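PDB 4XL1: delta-like protein from Rattus norvegicus, which probably binds Notch receptors on neighbouring cells through its N-terminal C2-like and Delta/Serrate domains, thereby activating Notch signalling. Local coordinates for residues C50-V55 with F85-T90; I119-S124 with Y145-V150; R9-A14 with W131-Q136; T32-C37 with N63-R68. The protein carries 3 engineered substitutions. All blocks are in the same frame, centred on the assembly; numbering follows the deposited sequence.

Contact 1 (C50-V55 with F85-T90); sequences CTFGNV and FTWPGT. With NAG (2-acetamido-2-deoxy-beta-D-glucopyranose), chain N.
F52 juts out of the turn before strand 54-62 and meets F85, P88 and W87 of the loop entering strand 90-99, a loop-to-loop contact in the C2-like beta-sandwich domain. The turn from C50 to G53 is type I, closed by G53 N bonding to C50 O at 3.1 Å, and F52 and G53 together face L38 as a classic beta bulge.

Apolar contact carries the pairing. One corner of the F85 ring, CZ, stands over one face of the F52 ring, 3.3 Å from F52 CD1. With the planes 45° apart and centroids 4.5 Å from each other, the rings are neither stacked nor edge-to-face. F52 CG lies anti to its carbonyl carbon (chi1 -75°), which swings the ring out toward the loop. P88 and F52 point at each other from opposite directions, P88 CG lying 3.6 Å from F52 CZ, whereas W87 is marginal, its CZ3 reaching only 4.4 Å from F52 CD2. At the ring edge T90 O lies near the F52 plane. The other protein chain of the assembly also packs on F52, F85 and P88, and an acidic side chain of it bonds to T86 OG1, consistent with these loops forming part of the receptor interface.

Polar and covalent links lie at the margins. W87 NE1 is taken by L125 O, and T51 OG1 by H40 ND1. On the glycan side, N54 ND2 is joined covalently to C1 of the N-acetylglucosamine, whose acetyl oxygen O7 accepts a hydrogen bond from C50 N at 2.9 Å, with an N-H...O angle of 139°.

Contact 2 (I119-S124 with Y145-V150); sequences IIIQGS and YSYRVV
I119 and I121 reach from one sheet of the beta-sandwich toward Y145 and Y147 of the other. The two strands belong to opposite layers: their axes approach to 11.3 Å, with N-to-C directions 43° apart, and no hydrogen bond links them, so side chains alone bridge the gap.

The apolar contacts centre on I121. Its CG1 sits between the backbone N and the carbonyl carbon (chi1 65°), and CD1 extends beyond it to touch both tyrosines. This methyl lies at the edge of the Y145 ring, near its plane, and 3.9 Å from Y147 CE1, which it meets obliquely. I119, from the same strand face, touches with its CD1, 3.9 Å from Y145 OH. F91, from the neighbouring strand 90-99, meets the Y147 ring with planes about 65° apart.

Polar groups are few. The phenol oxygen of Y145 is enclosed by carbon on the isoleucine side, yet it has a partner: it makes a weak hydrogen bond with D134 OD2 of strand 132-137. That bond probably helps to place the phenol tip, with Y145 OH 3.4 Å from both I121 CG2 and I121 CD1.

Contact 3 (R9-A14 with W131-Q136); sequences RLQEFA and WKSDEQ. With NAG (2-acetamido-2-deoxy-beta-D-glucopyranose), chain E.
R9 lays its guanidinium over the indole of W131 in a cation-pi contact. R9 CZ stands 4.0 Å from the centroid of the five-membered ring and 14° off its normal, which places the charge over the face. The two planes are 35° apart rather than parallel, and R9 NH2 comes closest to the ring, 3.5 Å from W131 NE1; both are donors, so this is not a hydrogen bond.

The torsions of R9 explain the fit. Its CG lies opposite the backbone N, the chain stays extended through chi2, and a bend at chi3 (-78°) turns the end across the indole. The base of the chain takes part too, with R9 CB 4.0 Å from W131 CZ3. A long, weak ion pair with D69 may add to the hold on the guanidinium.

Farther along, the Q11 side chain points toward S133. Within 131-136, Q136 NE2 donates a nearly straight bond to D134 OD2 at 2.8 Å, meeting the syn lone pair with the carboxylate oxygen almost in the amide plane. E135 borders an N-acetylglucosamine.

Neither segment pairs with the other: strand 142-151 runs between them, antiparallel to both 4-14 and 132-137, which is why even the nearest CA atoms, R9 and W131, are 8.9 Å apart. Q11 and E12 form a classic bulge opposite R144 of that middle strand. R9 and W131 reach over it near S146 and R148, while on the sandwich's interior side L10 touches F34 of strand 31-37 and D134 touches I121 of strand 114-124.

Contact 4 (T32-C37 with N63-R68); sequences TFFRIC and NSFVIR
T32 and F65 make the close part of this contact. The far edge of the F65 ring comes up to the threonine, CZ lying 3.7 Å from T32 CB and CE1 3.8 Å from T32 OG1, with both threonine atoms near the ring plane. It is therefore the rim, not a face, that T32 meets. F65 CG sits between its backbone N and carbonyl carbon (chi1 50°), which directs the ring toward the strand opposite. F34 comes from the other direction and adds a thinner touch, edge against edge, F34 CE1 being 4.2 Å from F65 CZ.

These rings bridge the two sheets of the C2-like sandwich. Strand 31-37 belongs to the four-stranded sheet, whereas strand 65-66 pairs antiparallel with strand 4-14 in the facing sheet, and the chain between them runs through strand 54-62. L10 and L60 pack on F34, while F13 touches T32, so the buried side is apolar.

Toward N63 the contact loosens. T32 OG1 and N63 N are 4.1 Å apart, without a bond, and a water spans the remaining gap: it donates to T32 OG1 at 2.7 Å and only weakly to N63 O, at 3.5 Å. The firmer polar ties of both residues go to C30, whose O is bonded to T32 OG1 and whose N is bonded to N63 OD1.

All four contacts lie in the C2-like domain and together sample both layers of its sandwich. Contacts 2 and 4 span the gap between the sheets, contact 3 reaches across strand 142-151 within one sheet, and contact 1 joins loops that touch the other protein chain, probably the receptor. Contact 3 takes in the first strand and a late one, so contacts 1 and 4 fall within its span, while contact 2 alternates with it. Centres of contacts 2 and 3 are 10 Å apart, as are those of 3 and 4; contacts 1 and 4 are 22 Å apart, yet the C37-C50 disulfide ties them. Together they probably hold both sheets and the partner-facing loops as one domain.

Contact 1 (C50-V55 with F85-T90)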
# COMPACT_ATOMS: atom_id res chain seq x y z
N CYS B 50 -2.01 -9.04 -11.17
CA CYS B 50 -2.21 -7.78 -10.47
C CYS B 50 -1.52 -7.83 -9.11
O CYS B 50 -2.13 -8.20 -8.11
CB CYS B 50 -3.70 -7.49 -10.32
SG CYS B 50 -4.63 -7.56 -11.87
N THR B 51 -0.25 -7.44 -9.08
CA THR B 51 0.60 -7.63 -7.90
C THR B 51 0.23 -6.76 -6.71
O THR B 51 0.54 -7.10 -5.57
CB THR B 51 2.08 -7.38 -8.24
OG1 THR B 51 2.22 -6.08 -8.84
CG2 THR B 51 2.59 -8.43 -9.21
N PHE B 52 -0.44 -5.64 -6.95
CA PHE B 52 -0.85 -4.76 -5.85
C PHE B 52 -2.29 -5.04 -5.44
O PHE B 52 -2.79 -4.48 -4.46
CB PHE B 52 -0.70 -3.29 -6.23
CG PHE B 52 0.72 -2.80 -6.24
CD1 PHE B 52 1.78 -3.66 -6.02
CD2 PHE B 52 1.00 -1.46 -6.46
CE1 PHE B 52 3.08 -3.21 -6.02
CE2 PHE B 52 2.30 -0.99 -6.47
CZ PHE B 52 3.35 -1.87 -6.25
N GLY B 53 -2.95 -5.92 -6.18
CA GLY B 53 -4.33 -6.27 -5.89
C GLY B 53 -5.29 -5.93 -7.01
O GLY B 53 -4.98 -5.13 -7.89
N ASN B 54 -6.46 -6.56 -6.97
CA ASN B 54 -7.50 -6.29 -7.95
C ASN B 54 -8.89 -6.33 -7.31
O ASN B 54 -9.08 -6.96 -6.27
CB ASN B 54 -7.42 -7.31 -9.09
CG ASN B 54 -7.84 -8.70 -8.67
OD1 ASN B 54 -9.03 -9.02 -8.58
ND2 ASN B 54 -6.86 -9.55 -8.39
N VAL B 55 -9.84 -5.66 -7.94
CA VAL B 55 -11.20 -5.64 -7.43
C VAL B 55 -12.20 -5.41 -8.57
O VAL B 55 -11.86 -4.81 -9.59
CB VAL B 55 -11.38 -4.55 -6.34
CG1 VAL B 55 -11.40 -3.16 -6.95
CG2 VAL B 55 -12.64 -4.81 -5.51
N PHE B 85 1.96 -3.60 1.82
CA PHE B 85 3.32 -3.07 1.77
C PHE B 85 3.36 -1.55 1.92
O PHE B 85 2.34 -0.88 1.78
CB PHE B 85 3.97 -3.48 0.45
CG PHE B 85 3.09 -3.23 -0.73
CD1 PHE B 85 3.14 -2.01 -1.39
CD2 PHE B 85 2.19 -4.19 -1.16
CE1 PHE B 85 2.32 -1.77 -2.47
CE2 PHE B 85 1.37 -3.94 -2.24
CZ PHE B 85 1.43 -2.73 -2.90
N THR B 86 4.55 -1.01 2.19
CA THR B 86 4.73 0.43 2.15
C THR B 86 4.61 0.89 0.70
O THR B 86 5.10 0.21 -0.20
CB THR B 86 6.11 0.85 2.72
OG1 THR B 86 6.29 0.26 4.02
CG2 THR B 86 6.21 2.36 2.83
N TRP B 87 3.95 2.02 0.47
CA TRP B 87 3.69 2.50 -0.88
C TRP B 87 5.00 2.84 -1.60
O TRP B 87 5.77 3.67 -1.13
CB TRP B 87 2.76 3.72 -0.86
CG TRP B 87 2.51 4.32 -2.22
CD1 TRP B 87 3.00 5.51 -2.69
CD2 TRP B 87 1.69 3.78 -3.27
NE1 TRP B 87 2.55 5.73 -3.97
CE2 TRP B 87 1.74 4.69 -4.35
CE3 TRP B 87 0.92 2.62 -3.40
CZ2 TRP B 87 1.05 4.47 -5.54
CZ3 TRP B 87 0.24 2.41 -4.59
CH2 TRP B 87 0.31 3.33 -5.64
N PRO B 88 5.24 2.18 -2.74
CA PRO B 88 6.49 2.33 -3.50
C PRO B 88 6.70 3.73 -4.07
O PRO B 88 7.84 4.14 -4.28
CB PRO B 88 6.33 1.31 -4.64
CG PRO B 88 5.30 0.34 -4.16
CD PRO B 88 4.36 1.15 -3.32
N GLY B 89 5.61 4.45 -4.32
CA GLY B 89 5.70 5.79 -4.87
C GLY B 89 5.36 5.83 -6.35
O GLY B 89 5.00 6.88 -6.88
N THR B 90 5.46 4.67 -7.00
CA THR B 90 5.03 4.55 -8.40
C THR B 90 4.12 3.34 -8.57
O THR B 90 4.09 2.45 -7.72
CB THR B 90 6.23 4.42 -9.36
OG1 THR B 90 7.01 3.27 -9.02
CG2 THR B 90 7.11 5.67 -9.30
C1 NAG N . -7.09 -10.91 -7.97
C2 NAG N . -5.96 -11.82 -8.43
C3 NAG N . -6.20 -13.25 -7.95
C4 NAG N . -6.44 -13.27 -6.44
C5 NAG N . -7.56 -12.31 -6.08
C6 NAG N . -7.78 -12.20 -4.59
C7 NAG N . -4.72 -11.31 -10.49
C8 NAG N . -4.74 -11.34 -11.98
N2 NAG N . -5.81 -11.78 -9.87
O3 NAG N . -5.06 -14.04 -8.26
O4 NAG N . -6.79 -14.59 -6.03
O5 NAG N . -7.24 -10.99 -6.55
O6 NAG N . -8.45 -10.99 -4.25
O7 NAG N . -3.77 -10.87 -9.86

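Contact 2 (I119-S124 with Y145-V150)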
# COMPACT_ATOMS: atom_id res chain seq x y z
N ILE B 119 -8.45 1.09 -20.24
CA ILE B 119 -7.37 2.06 -20.27
C ILE B 119 -6.23 1.56 -19.40
O ILE B 119 -6.41 0.68 -18.56
CB ILE B 119 -7.84 3.45 -19.78
CG1 ILE B 119 -8.49 3.36 -18.39
CG2 ILE B 119 -8.81 4.07 -20.78
CD1 ILE B 119 -7.57 3.72 -17.24
N ILE B 120 -5.06 2.14 -19.60
CA ILE B 120 -3.89 1.76 -18.84
C ILE B 120 -3.07 3.00 -18.53
O ILE B 120 -2.70 3.76 -19.42
CB ILE B 120 -3.03 0.71 -19.60
CG1 ILE B 120 -1.75 0.41 -18.84
CG2 ILE B 120 -2.76 1.17 -21.04
CD1 ILE B 120 -1.99 -0.32 -17.54
N ILE B 121 -2.83 3.24 -17.24
CA ILE B 121 -2.01 4.36 -16.83
C ILE B 121 -0.89 3.92 -15.90
O ILE B 121 -0.94 2.85 -15.29
CB ILE B 121 -2.83 5.46 -16.12
CG1 ILE B 121 -3.42 4.93 -14.81
CG2 ILE B 121 -3.92 5.99 -17.05
CD1 ILE B 121 -3.74 6.02 -13.81
N GLN B 122 0.13 4.76 -15.81
CA GLN B 122 1.26 4.55 -14.92
C GLN B 122 1.81 5.90 -14.52
O GLN B 122 1.65 6.88 -15.24
CB GLN B 122 2.34 3.69 -15.59
CG GLN B 122 2.89 4.27 -16.90
CD GLN B 122 1.89 4.19 -18.05
OE1 GLN B 122 1.44 3.10 -18.41
NE2 GLN B 122 1.55 5.34 -18.61
N GLY B 123 2.46 5.97 -13.36
CA GLY B 123 3.03 7.23 -12.92
C GLY B 123 3.45 7.28 -11.47
O GLY B 123 3.58 6.25 -10.81
N SER B 124 3.67 8.49 -10.97
CA SER B 124 4.09 8.70 -9.60
C SER B 124 2.93 9.22 -8.75
O SER B 124 2.16 10.07 -9.19
CB SER B 124 5.25 9.69 -9.54
OG SER B 124 6.44 9.11 -10.05
N TYR B 145 -12.27 9.89 -13.97
CA TYR B 145 -12.03 9.36 -12.63
C TYR B 145 -10.95 10.12 -11.87
O TYR B 145 -10.28 10.99 -12.42
CB TYR B 145 -11.65 7.88 -12.73
CG TYR B 145 -10.32 7.64 -13.43
CD1 TYR B 145 -10.22 7.72 -14.81
CD2 TYR B 145 -9.18 7.31 -12.70
CE1 TYR B 145 -9.01 7.50 -15.45
CE2 TYR B 145 -7.98 7.08 -13.33
CZ TYR B 145 -7.90 7.18 -14.71
OH TYR B 145 -6.69 6.95 -15.33
N SER B 146 -10.79 9.78 -10.60
CA SER B 146 -9.72 10.35 -9.78
C SER B 146 -9.28 9.34 -8.72
O SER B 146 -10.04 8.44 -8.35
CB SER B 146 -10.17 11.66 -9.13
OG SER B 146 -11.49 11.55 -8.62
N TYR B 147 -8.06 9.50 -8.23
CA TYR B 147 -7.49 8.53 -7.30
C TYR B 147 -6.50 9.15 -6.32
O TYR B 147 -6.01 10.25 -6.53
CB TYR B 147 -6.81 7.39 -8.06
CG TYR B 147 -5.70 7.85 -8.98
CD1 TYR B 147 -5.97 8.22 -10.29
CD2 TYR B 147 -4.39 7.91 -8.54
CE1 TYR B 147 -4.96 8.64 -11.14
CE2 TYR B 147 -3.37 8.32 -9.37
CZ TYR B 147 -3.66 8.69 -10.67
OH TYR B 147 -2.65 9.10 -11.51
N ARG B 148 -6.22 8.41 -5.24
CA ARG B 148 -5.24 8.84 -4.25
C ARG B 148 -4.77 7.66 -3.40
O ARG B 148 -5.36 6.57 -3.46
CB ARG B 148 -5.84 9.92 -3.34
CG ARG B 148 -6.97 9.41 -2.46
CD ARG B 148 -7.50 10.50 -1.55
NE ARG B 148 -8.52 10.00 -0.63
CZ ARG B 148 -9.12 10.74 0.30
NH1 ARG B 148 -8.82 12.02 0.42
NH2 ARG B 148 -10.04 10.20 1.09
N VAL B 149 -3.72 7.87 -2.62
CA VAL B 149 -3.32 6.91 -1.61
C VAL B 149 -3.30 7.59 -0.25
O VAL B 149 -2.59 8.57 -0.04
CB VAL B 149 -1.94 6.29 -1.89
CG1 VAL B 149 -1.46 5.48 -0.70
CG2 VAL B 149 -1.99 5.43 -3.14
N VAL B 150 -4.09 7.07 0.69
CA VAL B 150 -4.15 7.62 2.03
C VAL B 150 -3.87 6.56 3.08
O VAL B 150 -3.99 5.36 2.81
CB VAL B 150 -5.53 8.26 2.33
CG1 VAL B 150 -5.72 9.51 1.49
CG2 VAL B 150 -6.65 7.26 2.09

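Contact 3 (R9-A14 with W131-Q136)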
# COMPACT_ATOMS: atom_id res chain seq x y z
N ARG B 9 -11.88 6.78 -7.39
CA ARG B 9 -13.24 7.28 -7.54
C ARG B 9 -13.63 7.35 -9.01
O ARG B 9 -13.02 8.08 -9.79
CB ARG B 9 -13.39 8.66 -6.89
CG ARG B 9 -14.75 9.30 -7.14
CD ARG B 9 -14.71 10.81 -6.96
NE ARG B 9 -14.71 11.21 -5.55
CZ ARG B 9 -14.00 12.22 -5.07
NH1 ARG B 9 -13.24 12.95 -5.88
NH2 ARG B 9 -14.06 12.51 -3.78
N LEU B 10 -14.65 6.59 -9.37
CA LEU B 10 -15.18 6.59 -10.73
C LEU B 10 -16.23 7.68 -10.83
O LEU B 10 -17.17 7.72 -10.03
CB LEU B 10 -15.77 5.22 -11.08
CG LEU B 10 -14.83 4.02 -11.06
CD1 LEU B 10 -15.62 2.72 -11.00
CD2 LEU B 10 -13.92 4.02 -12.28
N GLN B 11 -16.10 8.57 -11.81
CA GLN B 11 -16.93 9.77 -11.85
C GLN B 11 -17.91 9.81 -13.03
O GLN B 11 -19.08 10.14 -12.84
CB GLN B 11 -16.05 11.01 -11.85
CG GLN B 11 -15.16 11.13 -10.62
CD GLN B 11 -14.24 12.33 -10.66
OE1 GLN B 11 -13.09 12.24 -11.08
NE2 GLN B 11 -14.75 13.48 -10.22
N GLU B 12 -17.43 9.50 -14.23
CA GLU B 12 -18.31 9.51 -15.40
C GLU B 12 -17.86 8.53 -16.48
O GLU B 12 -16.67 8.38 -16.74
CB GLU B 12 -18.39 10.91 -16.01
CG GLU B 12 -19.72 11.20 -16.69
CD GLU B 12 -19.77 12.56 -17.36
OE1 GLU B 12 -20.28 12.65 -18.49
OE2 GLU B 12 -19.31 13.55 -16.74
N PHE B 13 -18.84 7.87 -17.10
CA PHE B 13 -18.57 6.98 -18.21
C PHE B 13 -19.55 7.24 -19.35
O PHE B 13 -20.75 7.37 -19.12
CB PHE B 13 -18.64 5.52 -17.77
CG PHE B 13 -18.14 4.55 -18.80
CD1 PHE B 13 -16.79 4.49 -19.12
CD2 PHE B 13 -19.01 3.68 -19.44
CE1 PHE B 13 -16.32 3.59 -20.06
CE2 PHE B 13 -18.55 2.78 -20.38
CZ PHE B 13 -17.21 2.74 -20.69
N ALA B 14 -19.03 7.31 -20.57
CA ALA B 14 -19.88 7.51 -21.73
C ALA B 14 -19.70 6.39 -22.74
O ALA B 14 -18.58 6.06 -23.13
CB ALA B 14 -19.58 8.85 -22.37
N TRP B 131 -6.99 14.55 -4.35
CA TRP B 131 -7.37 13.67 -5.44
C TRP B 131 -6.69 14.07 -6.73
O TRP B 131 -6.74 15.23 -7.14
CB TRP B 131 -8.89 13.68 -5.63
CG TRP B 131 -9.64 13.04 -4.51
CD1 TRP B 131 -10.19 13.66 -3.43
CD2 TRP B 131 -9.93 11.64 -4.36
NE1 TRP B 131 -10.80 12.73 -2.61
CE2 TRP B 131 -10.65 11.49 -3.16
CE3 TRP B 131 -9.64 10.50 -5.12
CZ2 TRP B 131 -11.09 10.25 -2.71
CZ3 TRP B 131 -10.07 9.27 -4.67
CH2 TRP B 131 -10.80 9.15 -3.48
N LYS B 132 -6.04 13.11 -7.39
CA LYS B 132 -5.45 13.36 -8.69
C LYS B 132 -6.46 12.96 -9.74
O LYS B 132 -6.98 11.85 -9.72
CB LYS B 132 -4.14 12.59 -8.87
CG LYS B 132 -3.43 12.88 -10.18
CD LYS B 132 -2.21 11.99 -10.36
CE LYS B 132 -1.40 12.39 -11.59
NZ LYS B 132 -0.82 13.75 -11.46
N SER B 133 -6.74 13.87 -10.67
CA SER B 133 -7.86 13.71 -11.60
C SER B 133 -7.39 13.42 -13.02
O SER B 133 -6.40 13.96 -13.49
CB SER B 133 -8.72 14.98 -11.57
OG SER B 133 -10.03 14.72 -12.05
N ASP B 134 -8.12 12.54 -13.70
CA ASP B 134 -7.76 12.09 -15.04
C ASP B 134 -8.98 11.86 -15.93
O ASP B 134 -10.06 11.53 -15.44
CB ASP B 134 -6.92 10.81 -14.96
CG ASP B 134 -6.33 10.40 -16.29
OD1 ASP B 134 -5.90 11.29 -17.05
OD2 ASP B 134 -6.30 9.19 -16.58
N GLU B 135 -8.82 12.05 -17.24
CA GLU B 135 -9.86 11.71 -18.21
C GLU B 135 -9.27 10.91 -19.37
O GLU B 135 -8.15 11.18 -19.79
CB GLU B 135 -10.52 12.95 -18.80
CG GLU B 135 -11.15 13.92 -17.83
CD GLU B 135 -11.58 15.19 -18.54
OE1 GLU B 135 -10.73 15.81 -19.20
OE2 GLU B 135 -12.77 15.56 -18.45
N GLN B 136 -10.02 9.94 -19.88
CA GLN B 136 -9.59 9.21 -21.07
C GLN B 136 -10.70 9.24 -22.13
O GLN B 136 -11.74 8.61 -21.96
CB GLN B 136 -9.21 7.77 -20.72
CG GLN B 136 -8.28 7.64 -19.52
CD GLN B 136 -6.82 7.46 -19.91
OE1 GLN B 136 -6.51 6.82 -20.92
NE2 GLN B 136 -5.92 8.04 -19.13
C1 NAG E . -12.42 14.70 -22.86
C2 NAG E . -11.53 15.93 -22.94
C3 NAG E . -11.93 16.92 -21.87
C4 NAG E . -13.40 17.30 -22.05
C5 NAG E . -14.26 16.03 -22.03
C6 NAG E . -15.71 16.30 -22.34
C7 NAG E . -9.23 15.92 -23.77
C8 NAG E . -7.81 15.52 -23.50
N2 NAG E . -10.12 15.59 -22.83
O3 NAG E . -11.09 18.07 -21.95
O4 NAG E . -13.81 18.19 -21.02
O5 NAG E . -13.80 15.09 -23.01
O6 NAG E . -16.11 15.67 -23.55
O7 NAG E . -9.55 16.50 -24.80

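Contact 4 (T32-C37 with N63-R68)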
# COMPACT_ATOMS: atom_id res chain seq x y z
N THR B 32 -22.98 -1.93 -17.44
CA THR B 32 -21.55 -1.73 -17.26
C THR B 32 -21.07 -1.90 -15.83
O THR B 32 -21.58 -1.26 -14.91
CB THR B 32 -21.15 -0.32 -17.74
OG1 THR B 32 -21.72 -0.07 -19.03
CG2 THR B 32 -19.63 -0.19 -17.83
N PHE B 33 -20.08 -2.78 -15.65
CA PHE B 33 -19.38 -2.90 -14.38
C PHE B 33 -17.89 -2.77 -14.67
O PHE B 33 -17.48 -2.81 -15.83
CB PHE B 33 -19.71 -4.22 -13.67
CG PHE B 33 -19.02 -5.43 -14.23
CD1 PHE B 33 -19.59 -6.14 -15.28
CD2 PHE B 33 -17.82 -5.87 -13.70
CE1 PHE B 33 -18.96 -7.26 -15.79
CE2 PHE B 33 -17.19 -6.99 -14.22
CZ PHE B 33 -17.76 -7.68 -15.26
N PHE B 34 -17.09 -2.62 -13.63
CA PHE B 34 -15.68 -2.31 -13.83
C PHE B 34 -14.75 -3.29 -13.14
O PHE B 34 -15.06 -3.85 -12.09
CB PHE B 34 -15.39 -0.88 -13.36
CG PHE B 34 -16.14 0.18 -14.11
CD1 PHE B 34 -17.44 0.50 -13.75
CD2 PHE B 34 -15.56 0.85 -15.17
CE1 PHE B 34 -18.15 1.48 -14.43
CE2 PHE B 34 -16.26 1.82 -15.86
CZ PHE B 34 -17.56 2.14 -15.49
N ARG B 35 -13.59 -3.48 -13.76
CA ARG B 35 -12.54 -4.30 -13.19
C ARG B 35 -11.26 -3.50 -12.99
O ARG B 35 -10.80 -2.81 -13.90
CB ARG B 35 -12.26 -5.50 -14.09
CG ARG B 35 -13.41 -6.47 -14.19
CD ARG B 35 -12.87 -7.86 -13.97
NE ARG B 35 -13.13 -8.78 -15.07
CZ ARG B 35 -12.63 -10.00 -15.13
NH1 ARG B 35 -11.83 -10.44 -14.16
NH2 ARG B 35 -12.91 -10.78 -16.16
N ILE B 36 -10.68 -3.59 -11.80
CA ILE B 36 -9.53 -2.78 -11.50
C ILE B 36 -8.33 -3.68 -11.25
O ILE B 36 -8.42 -4.62 -10.47
CB ILE B 36 -9.76 -1.88 -10.26
CG1 ILE B 36 -10.99 -0.99 -10.45
CG2 ILE B 36 -8.50 -1.08 -9.94
CD1 ILE B 36 -10.86 0.03 -11.55
N CYS B 37 -7.23 -3.41 -11.94
CA CYS B 37 -6.00 -4.15 -11.71
C CYS B 37 -4.90 -3.17 -11.34
O CYS B 37 -4.48 -2.35 -12.16
CB CYS B 37 -5.61 -4.96 -12.95
SG CYS B 37 -4.04 -5.86 -12.81
N ASN B 63 -24.98 2.01 -20.51
CA ASN B 63 -24.43 2.91 -21.53
C ASN B 63 -23.70 4.11 -20.92
O ASN B 63 -22.66 3.95 -20.29
CB ASN B 63 -25.55 3.38 -22.47
CG ASN B 63 -25.96 2.30 -23.46
OD1 ASN B 63 -25.48 1.17 -23.41
ND2 ASN B 63 -26.87 2.65 -24.37
N SER B 64 -24.22 5.32 -21.14
CA SER B 64 -23.66 6.52 -20.52
C SER B 64 -24.28 6.82 -19.15
O SER B 64 -25.50 6.75 -18.99
CB SER B 64 -23.85 7.72 -21.45
OG SER B 64 -23.47 7.42 -22.78
N PHE B 65 -23.44 7.16 -18.17
CA PHE B 65 -23.93 7.51 -16.84
C PHE B 65 -22.89 8.23 -15.98
O PHE B 65 -21.68 8.03 -16.14
CB PHE B 65 -24.42 6.26 -16.10
CG PHE B 65 -23.44 5.12 -16.11
CD1 PHE B 65 -23.39 4.23 -17.17
CD2 PHE B 65 -22.57 4.93 -15.04
CE1 PHE B 65 -22.49 3.18 -17.18
CE2 PHE B 65 -21.67 3.88 -15.04
CZ PHE B 65 -21.63 3.00 -16.11
N VAL B 66 -23.37 9.06 -15.06
CA VAL B 66 -22.52 9.67 -14.03
C VAL B 66 -22.49 8.76 -12.81
O VAL B 66 -23.52 8.26 -12.38
CB VAL B 66 -23.04 11.07 -13.63
CG1 VAL B 66 -22.29 11.60 -12.41
CG2 VAL B 66 -22.94 12.04 -14.79
N ILE B 67 -21.30 8.54 -12.25
CA ILE B 67 -21.20 7.68 -11.08
C ILE B 67 -21.01 8.48 -9.79
O ILE B 67 -20.07 9.26 -9.67
CB ILE B 67 -20.01 6.69 -11.20
CG1 ILE B 67 -20.09 5.90 -12.51
CG2 ILE B 67 -19.95 5.77 -9.99
CD1 ILE B 67 -19.04 6.31 -13.53
N ARG B 68 -21.92 8.29 -8.83
CA ARG B 68 -21.81 9.00 -7.56
C ARG B 68 -21.31 8.11 -6.44
O ARG B 68 -21.43 6.88 -6.49
CB ARG B 68 -23.14 9.64 -7.14
CG ARG B 68 -23.58 10.80 -8.00
CD ARG B 68 -24.95 11.30 -7.58
NE ARG B 68 -24.98 11.75 -6.19
CZ ARG B 68 -26.08 12.14 -5.56
NH1 ARG B 68 -27.24 12.15 -6.19
NH2 ARG B 68 -26.02 12.54 -4.29
O HOH W 1 -21.11 1.02 -21.43